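PDB 3QFF: N5-carboxyaminoimidazole ribonucleotide synthetase from Bacillus anthracis, which catalyses the ATP-dependent carboxylation of 5-aminoimidazole ribonucleotide with bicarbonate to N5-carboxyaminoimidazole ribonucleotide, a step of purine biosynthesis. Local coordinates for residues G338-L343 against N359-N364; G14-I19 against K39-D44; Q134-L139 against E175-A180; Q105-T110 against L275-H280. All coordinates share one frame; numbering follows the deposited sequence.

Interaction 1. Residues G338-L343 against N359-N364; sequences GCYLHL and NILNDN
With chi1 at -60°, Tyr340 sets CG anti to its own carbonyl carbon, and Asn359 turns its CG much the same way at -74°; both side chains leave the same face of the sheet. The tyrosine ring meets the backbone O of Asn359 with its edge, CD1 lying 3.3 Å from that oxygen. The same Asn359 O takes the backbone N-H of Tyr340 at 2.8 Å, and Asn359 N returns a bond of 2.9 Å to Tyr340 O, so the two form a hydrogen-bonded antiparallel pair. Further along the ring, CE1 rests 3.9 Å from Leu361 CD2, the two side chains crossing at about a right angle. On the other face, where Cys339 and Ile360 form the non-hydrogen-bonded pair, SG touches CG1 at 3.9 Å. Beyond it, Leu361 N reaches Gly338 O at 3.2 Å. Asn359 ND2 and His342 NE2 both bond to Asp288 OD2, a shared acceptor that fixes the two polar ends beside each other. Tyr340 OH crosses the dimer interface to Glu291 and to the backbone N of Glu309 of the second subunit. This is an antiparallel beta hairpin in the C-terminal domain, its strand 339-343 the outermost of its sheet within the chain.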
loop_
_atom_site.group_PDB
_atom_site.type_symbol
_atom_site.label_atom_id
_atom_site.label_comp_id
_atom_site.label_asym_id
_atom_site.label_seq_id
_atom_site.Cartn_x
_atom_site.Cartn_y
_atom_site.Cartn_z
ATOM N N GLY A 338 -12.865 6.772 -8.819
ATOM C CA GLY A 338 -12.038 5.886 -9.646
ATOM C C GLY A 338 -10.596 6.366 -9.808
ATOM O O GLY A 338 -9.872 5.883 -10.684
ATOM N N CYS A 339 -10.192 7.312 -8.962
ATOM C CA CYS A 339 -8.861 7.897 -8.986
ATOM C C CYS A 339 -8.217 7.611 -7.645
ATOM O O CYS A 339 -8.893 7.660 -6.608
ATOM C CB CYS A 339 -8.929 9.411 -9.203
ATOM S SG CYS A 339 -9.727 9.921 -10.743
ATOM N N TYR A 340 -6.922 7.312 -7.661
ATOM C CA TYR A 340 -6.203 6.946 -6.439
ATOM C C TYR A 340 -5.042 7.901 -6.206
ATOM O O TYR A 340 -4.010 7.863 -6.904
ATOM C CB TYR A 340 -5.798 5.458 -6.481
ATOM C CG TYR A 340 -7.037 4.605 -6.610
ATOM C CD1 TYR A 340 -7.557 4.284 -7.868
ATOM C CD2 TYR A 340 -7.753 4.209 -5.474
ATOM C CE1 TYR A 340 -8.734 3.545 -8.004
ATOM C CE2 TYR A 340 -8.931 3.456 -5.599
ATOM C CZ TYR A 340 -9.415 3.135 -6.861
ATOM O OH TYR A 340 -10.583 2.417 -6.992
ATOM N N LEU A 341 -5.247 8.773 -5.220
ATOM C CA LEU A 341 -4.363 9.901 -4.983
ATOM C C LEU A 341 -3.166 9.524 -4.124
ATOM O O LEU A 341 -3.314 8.871 -3.092
ATOM C CB LEU A 341 -5.158 11.047 -4.334
ATOM C CG LEU A 341 -4.500 12.396 -4.037
ATOM C CD1 LEU A 341 -3.920 13.047 -5.311
ATOM C CD2 LEU A 341 -5.509 13.330 -3.365
ATOM N N HIS A 342 -1.980 9.925 -4.570
ATOM C CA HIS A 342 -0.779 9.861 -3.749
ATOM C C HIS A 342 -0.192 11.252 -3.595
ATOM O O HIS A 342 0.027 11.952 -4.581
ATOM C CB HIS A 342 0.226 8.877 -4.352
ATOM C CG HIS A 342 -0.343 7.504 -4.516
ATOM N ND1 HIS A 342 -0.084 6.477 -3.633
ATOM C CD2 HIS A 342 -1.230 7.014 -5.411
ATOM C CE1 HIS A 342 -0.756 5.400 -4.006
ATOM N NE2 HIS A 342 -1.474 5.707 -5.070
ATOM N N LEU A 343 0.022 11.667 -2.359
ATOM C CA LEU A 343 0.663 12.953 -2.123
ATOM C C LEU A 343 1.869 12.759 -1.215
ATOM O O LEU A 343 1.821 11.984 -0.267
ATOM C CB LEU A 343 -0.333 13.987 -1.580
ATOM C CG LEU A 343 -1.501 14.353 -2.511
ATOM C CD1 LEU A 343 -2.518 15.248 -1.797
ATOM C CD2 LEU A 343 -1.022 15.048 -3.782
ATOM N N ASN A 359 -3.414 7.775 -9.787
ATOM C CA ASN A 359 -3.633 6.621 -10.636
ATOM C C ASN A 359 -5.112 6.455 -10.940
ATOM O O ASN A 359 -5.921 6.177 -10.035
ATOM C CB ASN A 359 -3.080 5.361 -9.959
ATOM C CG ASN A 359 -1.566 5.308 -9.994
ATOM O OD1 ASN A 359 -0.940 5.838 -10.922
ATOM N ND2 ASN A 359 -0.967 4.689 -8.991
ATOM N N ILE A 360 -5.459 6.633 -12.209
ATOM C CA ILE A 360 -6.835 6.530 -12.647
ATOM C C ILE A 360 -7.053 5.148 -13.235
ATOM O O ILE A 360 -6.558 4.843 -14.329
ATOM C CB ILE A 360 -7.180 7.604 -13.713
ATOM C CG1 ILE A 360 -6.803 9.003 -13.228
ATOM C CG2 ILE A 360 -8.675 7.537 -14.091
ATOM C CD1 ILE A 360 -6.851 10.071 -14.342
ATOM N N LEU A 361 -7.803 4.324 -12.507
ATOM C CA LEU A 361 -8.073 2.947 -12.889
ATOM C C LEU A 361 -9.396 2.843 -13.638
ATOM O O LEU A 361 -10.396 3.439 -13.231
ATOM C CB LEU A 361 -8.105 2.057 -11.639
ATOM C CG LEU A 361 -6.894 1.189 -11.261
ATOM C CD1 LEU A 361 -5.597 1.970 -11.160
ATOM C CD2 LEU A 361 -7.185 0.486 -9.949
ATOM N N ASN A 362 -9.397 2.102 -14.744
ATOM C CA ASN A 362 -10.601 1.898 -15.551
ATOM C C ASN A 362 -10.422 0.697 -16.459
ATOM O O ASN A 362 -9.304 0.427 -16.919
ATOM C CB ASN A 362 -10.934 3.152 -16.383
ATOM C CG ASN A 362 -12.400 3.198 -16.813
ATOM O OD1 ASN A 362 -12.801 2.556 -17.780
ATOM N ND2 ASN A 362 -13.203 3.948 -16.076
ATOM N N ASP A 363 -11.513 -0.026 -16.718
ATOM C CA ASP A 363 -11.485 -1.142 -17.671
ATOM C C ASP A 363 -11.106 -0.670 -19.069
ATOM O O ASP A 363 -10.518 -1.420 -19.841
ATOM C CB ASP A 363 -12.837 -1.859 -17.736
ATOM C CG ASP A 363 -13.130 -2.695 -16.500
ATOM O OD1 ASP A 363 -14.319 -2.773 -16.126
ATOM O OD2 ASP A 363 -12.191 -3.278 -15.903
ATOM N N ASN A 364 -11.450 0.570 -19.396
ATOM C CA ASN A 364 -11.111 1.133 -20.703
ATOM C C ASN A 364 -10.135 2.302 -20.558
ATOM O O ASN A 364 -10.425 3.302 -19.891
ATOM C CB ASN A 364 -12.396 1.505 -21.484
ATOM C CG ASN A 364 -12.117 2.139 -22.853
ATOM O OD1 ASN A 364 -11.133 2.859 -23.043
ATOM N ND2 ASN A 364 -13.009 1.886 -23.812
#

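Interaction 2. Residues G14-I19 against K39-D44; sequences GKTIGI and KIAVLD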
loop_
_atom_site.group_PDB
_atom_site.type_symbol
_atom_site.label_atom_id
_atom_site.label_comp_id
_atom_site.label_asym_id
_atom_site.label_seq_id
_atom_site.Cartn_x
_atom_site.Cartn_y
_atom_site.Cartn_z
ATOM N N GLY A 14 11.874 -6.712 10.454
ATOM C CA GLY A 14 12.319 -6.326 11.787
ATOM C C GLY A 14 13.654 -5.608 11.737
ATOM O O GLY A 14 13.968 -4.824 12.625
ATOM N N LYS A 15 14.436 -5.862 10.688
ATOM C CA LYS A 15 15.708 -5.160 10.500
ATOM C C LYS A 15 15.460 -3.759 9.948
ATOM O O LYS A 15 14.345 -3.438 9.534
ATOM C CB LYS A 15 16.624 -5.937 9.546
ATOM C CG LYS A 15 17.009 -7.345 10.003
ATOM C CD LYS A 15 17.974 -7.333 11.193
ATOM C CE LYS A 15 18.663 -8.691 11.339
ATOM N NZ LYS A 15 17.636 -9.765 11.506
ATOM N N THR A 16 16.519 -2.952 9.911
ATOM C CA THR A 16 16.458 -1.572 9.446
ATOM C C THR A 16 16.972 -1.450 8.014
ATOM O O THR A 16 18.101 -1.873 7.691
ATOM C CB THR A 16 17.292 -0.627 10.362
ATOM O OG1 THR A 16 16.842 -0.751 11.717
ATOM C CG2 THR A 16 17.194 0.832 9.913
ATOM N N ILE A 17 16.140 -0.855 7.172
ATOM C CA ILE A 17 16.561 -0.450 5.851
ATOM C C ILE A 17 16.904 1.040 5.865
ATOM O O ILE A 17 16.072 1.889 6.243
ATOM C CB ILE A 17 15.473 -0.745 4.791
ATOM C CG1 ILE A 17 15.136 -2.244 4.792
ATOM C CG2 ILE A 17 15.947 -0.256 3.418
ATOM C CD1 ILE A 17 13.894 -2.608 3.976
ATOM N N GLY A 18 18.127 1.338 5.449
ATOM C CA GLY A 18 18.625 2.701 5.349
ATOM C C GLY A 18 18.570 3.206 3.922
ATOM O O GLY A 18 19.037 2.538 2.990
ATOM N N ILE A 19 18.015 4.400 3.758
ATOM C CA ILE A 19 17.806 4.980 2.439
ATOM C C ILE A 19 18.586 6.293 2.301
ATOM O O ILE A 19 18.457 7.199 3.135
ATOM C CB ILE A 19 16.297 5.242 2.170
ATOM C CG1 ILE A 19 15.482 3.945 2.361
ATOM C CG2 ILE A 19 16.104 5.857 0.763
ATOM C CD1 ILE A 19 13.954 4.108 2.251
ATOM N N LYS A 39 12.071 -1.590 9.770
ATOM C CA LYS A 39 12.362 -0.276 10.337
ATOM C C LYS A 39 13.110 0.524 9.269
ATOM O O LYS A 39 13.786 -0.056 8.425
ATOM C CB LYS A 39 13.205 -0.459 11.612
ATOM C CG LYS A 39 13.686 0.831 12.269
ATOM C CD LYS A 39 14.250 0.550 13.686
ATOM C CE LYS A 39 14.931 1.800 14.270
ATOM N NZ LYS A 39 15.415 1.581 15.674
ATOM N N ILE A 40 12.972 1.846 9.288
ATOM C CA ILE A 40 13.533 2.692 8.244
ATOM C C ILE A 40 14.423 3.800 8.809
ATOM O O ILE A 40 14.016 4.533 9.723
ATOM C CB ILE A 40 12.410 3.355 7.379
ATOM C CG1 ILE A 40 11.483 2.293 6.758
ATOM C CG2 ILE A 40 13.011 4.311 6.301
ATOM C CD1 ILE A 40 12.150 1.365 5.756
ATOM N N ALA A 41 15.634 3.909 8.262
ATOM C CA ALA A 41 16.501 5.073 8.507
ATOM C C ALA A 41 16.711 5.812 7.193
ATOM O O ALA A 41 16.876 5.183 6.146
ATOM C CB ALA A 41 17.842 4.631 9.112
ATOM N N VAL A 42 16.700 7.140 7.228
ATOM C CA VAL A 42 16.910 7.926 6.011
ATOM C C VAL A 42 17.963 9.006 6.250
ATOM O O VAL A 42 18.047 9.574 7.341
ATOM C CB VAL A 42 15.573 8.556 5.476
ATOM C CG1 VAL A 42 14.871 9.382 6.553
ATOM C CG2 VAL A 42 15.804 9.414 4.215
ATOM N N LEU A 43 18.770 9.267 5.226
ATOM C CA LEU A 43 19.677 10.421 5.203
ATOM C C LEU A 43 19.287 11.365 4.070
ATOM O O LEU A 43 19.091 10.931 2.929
ATOM C CB LEU A 43 21.129 9.967 5.049
ATOM C CG LEU A 43 22.272 10.996 4.997
ATOM C CD1 LEU A 43 23.567 10.295 5.327
ATOM C CD2 LEU A 43 22.390 11.682 3.634
ATOM N N ASP A 44 19.216 12.656 4.390
ATOM C CA ASP A 44 18.739 13.691 3.466
ATOM C C ASP A 44 19.195 15.063 3.988
ATOM O O ASP A 44 19.220 15.282 5.197
ATOM C CB ASP A 44 17.205 13.648 3.379
ATOM C CG ASP A 44 16.643 14.525 2.251
ATOM O OD1 ASP A 44 16.419 15.729 2.485
ATOM O OD2 ASP A 44 16.425 14.007 1.127
#
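Lys39 O receives two hydrogens from the neighbouring strand: the N-H of Ile17, with N 2.8 Å from the oxygen, and a CA-H contact from Thr16, whose CA is 3.2 Å from it. The strands belong to a beta-alpha-beta unit of the Rossmann-like preATP-grasp domain, with helix 24-35 carrying the chain from one to the next. They run parallel, their short axes 23° apart. The backbone bonds alternate as parallel pairing demands: Lys39 N gives to Lys15 O, Ala41 N to Ile17 O, Ile19 N to Ala41 O and Leu43 N to Ile19 O. On one face the extended Lys39 chain lies beside Thr16, pointing the same way, with CD 3.5 Å from Thr16 OG1. That neighbour is the lysine's aliphatic part, so the hydroxyl meets carbon here. Thr16 CG2, anti to the backbone N, leans instead over the next residue of the face and meets Ala41 CB at 3.9 Å; Ala41 also packs on Leu72 of helix 66-74. The other face is greasy. Ile40 sends CD1 to Ile17 CB, while its CG2 lies 4.2 Å from Ile19 CD1; Ala30 and Ala33 of helix 24-35 pack on Ile40, and Ala33 also on Ile17. Past these, Asp44 OD2 takes the backbone N-H of Gly22, in the glycine-rich turn after the first strand. Val42 holds CG2 3.6 Å from Ile19 O.

Interaction 3. Residues Q134-L139 against E175-A180; sequences QNQEQL and EARKLA
Gln136 and Arg177 cross obliquely, the amide and guanidinium planes 60° apart, and each uses its flat end to hold the other residue. Arg177 NH2 gives a hydrogen to Gln136 OE1 over 2.8 Å; the oxygen sits at the guanidinium edge, practically in its plane, and the N-H arrives in the plane of the amide carbonyl. In return Gln136 NE2 donates to the backbone O of Arg177 at 2.9 Å, an acceptor that lies in the amide plane. A bend at chi2 of -64° folds the glutamine so that OE1 and NE2 reach these two partners together, and its rotation about the last bond is thereby fixed. OE1 also lies against the arginine's aliphatic part, 3.2 Å from CD. NH2 has a second, weak bond to Gln136 O, and NH1 goes to Thr140 OG1, one turn on. The two helices, 136-146 and 173-182, lie on the four-stranded antiparallel sheet of the ATP-grasp domain, so beneath this polar pair the contact turns apolar. Leu139 points at the second helix and touches it with one methyl: CD2 is 3.9 Å from Ala180 CB and 4.1 Å from Ala176 CB, and Val133 and Leu152 of the sheet lie alongside.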
loop_
_atom_site.group_PDB
_atom_site.type_symbol
_atom_site.label_atom_id
_atom_site.label_comp_id
_atom_site.label_asym_id
_atom_site.label_seq_id
_atom_site.Cartn_x
_atom_site.Cartn_y
_atom_site.Cartn_z
ATOM N N GLN A 134 33.459 16.466 -26.906
ATOM C CA GLN A 134 34.266 17.034 -25.828
ATOM C C GLN A 134 34.824 18.420 -26.200
ATOM O O GLN A 134 35.304 19.152 -25.341
ATOM C CB GLN A 134 35.397 16.066 -25.431
ATOM C CG GLN A 134 34.904 14.787 -24.749
ATOM C CD GLN A 134 36.039 13.879 -24.250
ATOM O OE1 GLN A 134 37.012 13.636 -24.960
ATOM N NE2 GLN A 134 35.896 13.364 -23.024
ATOM N N ASN A 135 34.775 18.760 -27.479
ATOM C CA ASN A 135 35.153 20.101 -27.937
ATOM C C ASN A 135 34.421 20.503 -29.205
ATOM O O ASN A 135 33.626 19.723 -29.744
ATOM C CB ASN A 135 36.671 20.232 -28.119
ATOM C CG ASN A 135 37.243 19.220 -29.082
ATOM O OD1 ASN A 135 36.582 18.778 -30.027
ATOM N ND2 ASN A 135 38.509 18.870 -28.870
ATOM N N GLN A 136 34.703 21.718 -29.676
ATOM C CA GLN A 136 34.061 22.265 -30.871
ATOM C C GLN A 136 34.367 21.470 -32.126
ATOM O O GLN A 136 33.487 21.271 -32.967
ATOM C CB GLN A 136 34.444 23.741 -31.062
ATOM C CG GLN A 136 34.019 24.625 -29.888
ATOM C CD GLN A 136 32.508 24.694 -29.723
ATOM O OE1 GLN A 136 31.758 24.459 -30.670
ATOM N NE2 GLN A 136 32.058 25.039 -28.520
ATOM N N GLU A 137 35.608 21.018 -32.258
ATOM C CA GLU A 137 35.996 20.204 -33.411
ATOM C C GLU A 137 35.171 18.920 -33.493
ATOM O O GLU A 137 34.707 18.547 -34.574
ATOM C CB GLU A 137 37.494 19.897 -33.388
ATOM C CG GLU A 137 37.990 18.998 -34.539
ATOM C CD GLU A 137 37.589 19.486 -35.937
ATOM O OE1 GLU A 137 37.611 20.716 -36.187
ATOM O OE2 GLU A 137 37.259 18.627 -36.799
ATOM N N GLN A 138 34.983 18.263 -32.348
ATOM C CA GLN A 138 34.194 17.039 -32.279
ATOM C C GLN A 138 32.716 17.289 -32.570
ATOM O O GLN A 138 32.068 16.451 -33.185
ATOM C CB GLN A 138 34.382 16.332 -30.931
ATOM C CG GLN A 138 35.733 15.628 -30.818
ATOM C CD GLN A 138 35.896 14.798 -29.552
ATOM O OE1 GLN A 138 35.114 14.909 -28.597
ATOM N NE2 GLN A 138 36.928 13.956 -29.541
ATOM N N LEU A 139 32.200 18.438 -32.131
ATOM C CA LEU A 139 30.824 18.823 -32.442
ATOM C C LEU A 139 30.662 19.013 -33.947
ATOM O O LEU A 139 29.710 18.495 -34.538
ATOM C CB LEU A 139 30.389 20.080 -31.686
ATOM C CG LEU A 139 28.963 20.589 -31.961
ATOM C CD1 LEU A 139 27.884 19.494 -31.784
ATOM C CD2 LEU A 139 28.645 21.801 -31.087
ATOM N N GLU A 175 23.699 27.865 -30.727
ATOM C CA GLU A 175 23.241 27.509 -29.380
ATOM C C GLU A 175 23.893 26.201 -28.893
ATOM O O GLU A 175 24.145 26.036 -27.697
ATOM C CB GLU A 175 21.710 27.400 -29.334
ATOM C CG GLU A 175 21.114 27.210 -27.931
ATOM C CD GLU A 175 19.591 27.079 -27.940
ATOM O OE1 GLU A 175 18.979 27.260 -29.015
ATOM O OE2 GLU A 175 19.006 26.788 -26.868
ATOM N N ALA A 176 24.155 25.290 -29.832
ATOM C CA ALA A 176 24.831 24.015 -29.555
ATOM C C ALA A 176 26.297 24.200 -29.150
ATOM O O ALA A 176 26.758 23.589 -28.178
ATOM C CB ALA A 176 24.722 23.088 -30.758
ATOM N N ARG A 177 27.022 25.043 -29.891
ATOM C CA ARG A 177 28.411 25.386 -29.559
ATOM C C ARG A 177 28.516 25.932 -28.144
ATOM O O ARG A 177 29.450 25.597 -27.406
ATOM C CB ARG A 177 28.987 26.403 -30.544
ATOM C CG ARG A 177 29.054 25.900 -31.956
ATOM C CD ARG A 177 30.228 26.470 -32.712
ATOM N NE ARG A 177 30.299 25.914 -34.063
ATOM C CZ ARG A 177 30.869 24.755 -34.379
ATOM N NH1 ARG A 177 30.876 24.346 -35.639
ATOM N NH2 ARG A 177 31.426 23.998 -33.437
ATOM N N LYS A 178 27.547 26.769 -27.777
ATOM C CA LYS A 178 27.459 27.342 -26.438
ATOM C C LYS A 178 27.388 26.225 -25.396
ATOM O O LYS A 178 28.065 26.276 -24.373
ATOM C CB LYS A 178 26.226 28.250 -26.334
ATOM C CG LYS A 178 26.109 29.036 -25.032
ATOM C CD LYS A 178 26.602 30.476 -25.198
ATOM C CE LYS A 178 26.415 31.265 -23.912
ATOM N NZ LYS A 178 26.482 32.738 -24.158
ATOM N N LEU A 179 26.569 25.214 -25.678
ATOM C CA LEU A 179 26.413 24.071 -24.781
ATOM C C LEU A 179 27.678 23.221 -24.719
ATOM O O LEU A 179 28.137 22.880 -23.632
ATOM C CB LEU A 179 25.201 23.218 -25.187
ATOM C CG LEU A 179 24.817 22.053 -24.272
ATOM C CD1 LEU A 179 24.431 22.545 -22.872
ATOM C CD2 LEU A 179 23.687 21.240 -24.900
ATOM N N ALA A 180 28.234 22.888 -25.882
ATOM C CA ALA A 180 29.486 22.129 -25.953
ATOM C C ALA A 180 30.650 22.878 -25.280
ATOM O O ALA A 180 31.661 22.279 -24.916
ATOM C CB ALA A 180 29.820 21.788 -27.393
#

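Interaction 4. Residues Q105-T110 against L275-H280; sequences QLLSKT and LAPRPH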
loop_
_atom_site.group_PDB
_atom_site.type_symbol
_atom_site.label_atom_id
_atom_site.label_comp_id
_atom_site.label_asym_id
_atom_site.label_seq_id
_atom_site.Cartn_x
_atom_site.Cartn_y
_atom_site.Cartn_z
ATOM N N GLN A 105 28.601 -0.503 -9.554
ATOM C CA GLN A 105 28.968 -0.610 -10.970
ATOM C C GLN A 105 27.846 -0.114 -11.883
ATOM O O GLN A 105 28.083 0.680 -12.799
ATOM C CB GLN A 105 29.350 -2.046 -11.341
ATOM C CG GLN A 105 30.576 -2.126 -12.251
ATOM C CD GLN A 105 30.570 -3.323 -13.208
ATOM O OE1 GLN A 105 29.993 -4.378 -12.922
ATOM N NE2 GLN A 105 31.222 -3.156 -14.357
ATOM N N LEU A 106 26.627 -0.580 -11.624
ATOM C CA LEU A 106 25.488 -0.184 -12.434
ATOM C C LEU A 106 25.197 1.305 -12.291
ATOM O O LEU A 106 25.016 2.005 -13.289
ATOM C CB LEU A 106 24.254 -1.024 -12.095
ATOM C CG LEU A 106 22.987 -0.793 -12.924
ATOM C CD1 LEU A 106 23.291 -0.565 -14.405
ATOM C CD2 LEU A 106 22.070 -1.983 -12.754
ATOM N N LEU A 107 25.175 1.788 -11.055
ATOM C CA LEU A 107 24.960 3.210 -10.807
ATOM C C LEU A 107 25.979 4.071 -11.573
ATOM O O LEU A 107 25.591 5.030 -12.249
ATOM C CB LEU A 107 24.960 3.508 -9.299
ATOM C CG LEU A 107 24.588 4.917 -8.809
ATOM C CD1 LEU A 107 23.221 5.369 -9.306
ATOM C CD2 LEU A 107 24.630 4.956 -7.282
ATOM N N SER A 108 27.261 3.709 -11.513
ATOM C CA SER A 108 28.302 4.473 -12.218
ATOM C C SER A 108 28.097 4.531 -13.743
ATOM O O SER A 108 28.289 5.581 -14.365
ATOM C CB SER A 108 29.706 3.964 -11.872
ATOM O OG SER A 108 30.072 2.872 -12.692
ATOM N N LYS A 109 27.682 3.414 -14.330
ATOM C CA LYS A 109 27.386 3.362 -15.765
ATOM C C LYS A 109 26.223 4.286 -16.183
ATOM O O LYS A 109 26.288 4.938 -17.234
ATOM C CB LYS A 109 27.094 1.924 -16.194
ATOM C CG LYS A 109 28.275 0.957 -16.055
ATOM C CD LYS A 109 27.793 -0.481 -16.261
ATOM C CE LYS A 109 28.937 -1.493 -16.162
ATOM N NZ LYS A 109 28.424 -2.893 -16.400
ATOM N N THR A 110 25.168 4.340 -15.368
ATOM C CA THR A 110 23.953 5.102 -15.720
ATOM C C THR A 110 24.108 6.602 -15.453
ATOM O O THR A 110 23.239 7.393 -15.804
ATOM C CB THR A 110 22.705 4.604 -14.951
ATOM O OG1 THR A 110 22.904 4.792 -13.540
ATOM C CG2 THR A 110 22.443 3.140 -15.239
ATOM N N LEU A 275 18.563 4.742 -18.741
ATOM C CA LEU A 275 18.338 3.797 -17.651
ATOM C C LEU A 275 18.318 4.524 -16.312
ATOM O O LEU A 275 19.042 5.493 -16.126
ATOM C CB LEU A 275 19.447 2.750 -17.629
ATOM C CG LEU A 275 19.736 1.987 -18.918
ATOM C CD1 LEU A 275 20.961 1.068 -18.759
ATOM C CD2 LEU A 275 18.508 1.192 -19.364
ATOM N N ALA A 276 17.495 4.059 -15.384
ATOM C CA ALA A 276 17.514 4.591 -14.024
ATOM C C ALA A 276 17.541 3.409 -13.072
ATOM O O ALA A 276 16.620 2.598 -13.079
ATOM C CB ALA A 276 16.286 5.500 -13.775
ATOM N N PRO A 277 18.618 3.272 -12.272
ATOM C CA PRO A 277 18.725 2.099 -11.422
ATOM C C PRO A 277 18.018 2.320 -10.081
ATOM O O PRO A 277 18.635 2.225 -9.028
ATOM C CB PRO A 277 20.235 1.956 -11.223
ATOM C CG PRO A 277 20.745 3.363 -11.313
ATOM C CD PRO A 277 19.813 4.127 -12.193
ATOM N N ARG A 278 16.726 2.597 -10.143
ATOM C CA ARG A 278 15.904 2.829 -8.963
ATOM C C ARG A 278 14.466 2.773 -9.411
ATOM O O ARG A 278 14.200 2.788 -10.622
ATOM C CB ARG A 278 16.204 4.221 -8.370
ATOM C CG ARG A 278 16.268 5.326 -9.418
ATOM C CD ARG A 278 16.030 6.714 -8.838
ATOM N NE ARG A 278 16.190 7.707 -9.900
ATOM C CZ ARG A 278 15.250 8.024 -10.790
ATOM N NH1 ARG A 278 14.046 7.450 -10.754
ATOM N NH2 ARG A 278 15.517 8.923 -11.727
ATOM N N PRO A 279 13.522 2.709 -8.447
ATOM C CA PRO A 279 12.137 2.973 -8.798
ATOM C C PRO A 279 12.050 4.326 -9.499
ATOM O O PRO A 279 12.835 5.259 -9.226
ATOM C CB PRO A 279 11.424 3.012 -7.437
ATOM C CG PRO A 279 12.277 2.171 -6.548
ATOM C CD PRO A 279 13.683 2.387 -7.017
ATOM N N HIS A 280 11.102 4.417 -10.410
ATOM C CA HIS A 280 11.058 5.487 -11.361
ATOM C C HIS A 280 9.628 6.007 -11.432
ATOM O O HIS A 280 8.677 5.272 -11.145
ATOM C CB HIS A 280 11.514 4.913 -12.704
ATOM C CG HIS A 280 11.737 5.931 -13.769
ATOM N ND1 HIS A 280 10.778 6.234 -14.713
ATOM C CD2 HIS A 280 12.816 6.689 -14.071
ATOM C CE1 HIS A 280 11.255 7.146 -15.543
ATOM N NE2 HIS A 280 12.493 7.433 -15.181
HETATM O O HOH W 1 20.811 7.174 -16.444
#
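Thr110 meets the 275-280 segment with every atom of its side chain, at the seam where helix 105-110 of the preATP-grasp domain packs on the end of an edge strand of the ATP-grasp domain. CB starts the contact 4.0 Å from Pro277 CD. From there the branches part. With chi1 at 62°, OG1 stands between the backbone N and the carbonyl carbon and meets the proline tip to tip, 3.4 Å from both CG and CD. The same hydroxyl donates back to Leu107 O at 3.0 Å, so its proton is spent inside the helix while the oxygen rests on carbon. CG2, beside the backbone N, takes the other direction and touches Leu275 CB at 3.9 Å; these two side chains cross at about a right angle. Pro277, at the centre of an inverse gamma turn just past the strand, is thus the main surface the helix sees. Leu106 CG approaches its CB at 4.2 Å, and Glu84 and Tyr81 also border the ring. Arg278, next in the chain, bonds through NE to Glu84 in a salt bridge. Leu275, whose side chain lies about 10 Å from the bound ADP, gives its backbone N-H to Glu116 OE2. One turn before Thr110, Leu107 lays CD1 across the proline from another direction, 3.8 Å from CG.

Overall arrangement
All four contacts are largely buried, but they sit at different depths. Interaction 4 lies nearest the middle of the chain, its centre 9 Å away, and joins two domains through side-chain packing around one proline, without direct hydrogen bonds. Interactions 1 and 2 are sheet contacts held by backbone bonds, antiparallel in one and parallel in the other; interaction 1 also meets the second subunit. Interaction 3, farthest out, pairs two helices with a partly exposed amide-guanidinium exchange above an apolar base. Interactions 1 and 4 both reach the eight-stranded sheet, at its two outermost strands, with centres 28 Å apart. Along the chain, interaction 3 is nested inside the loop that interaction 4 closes.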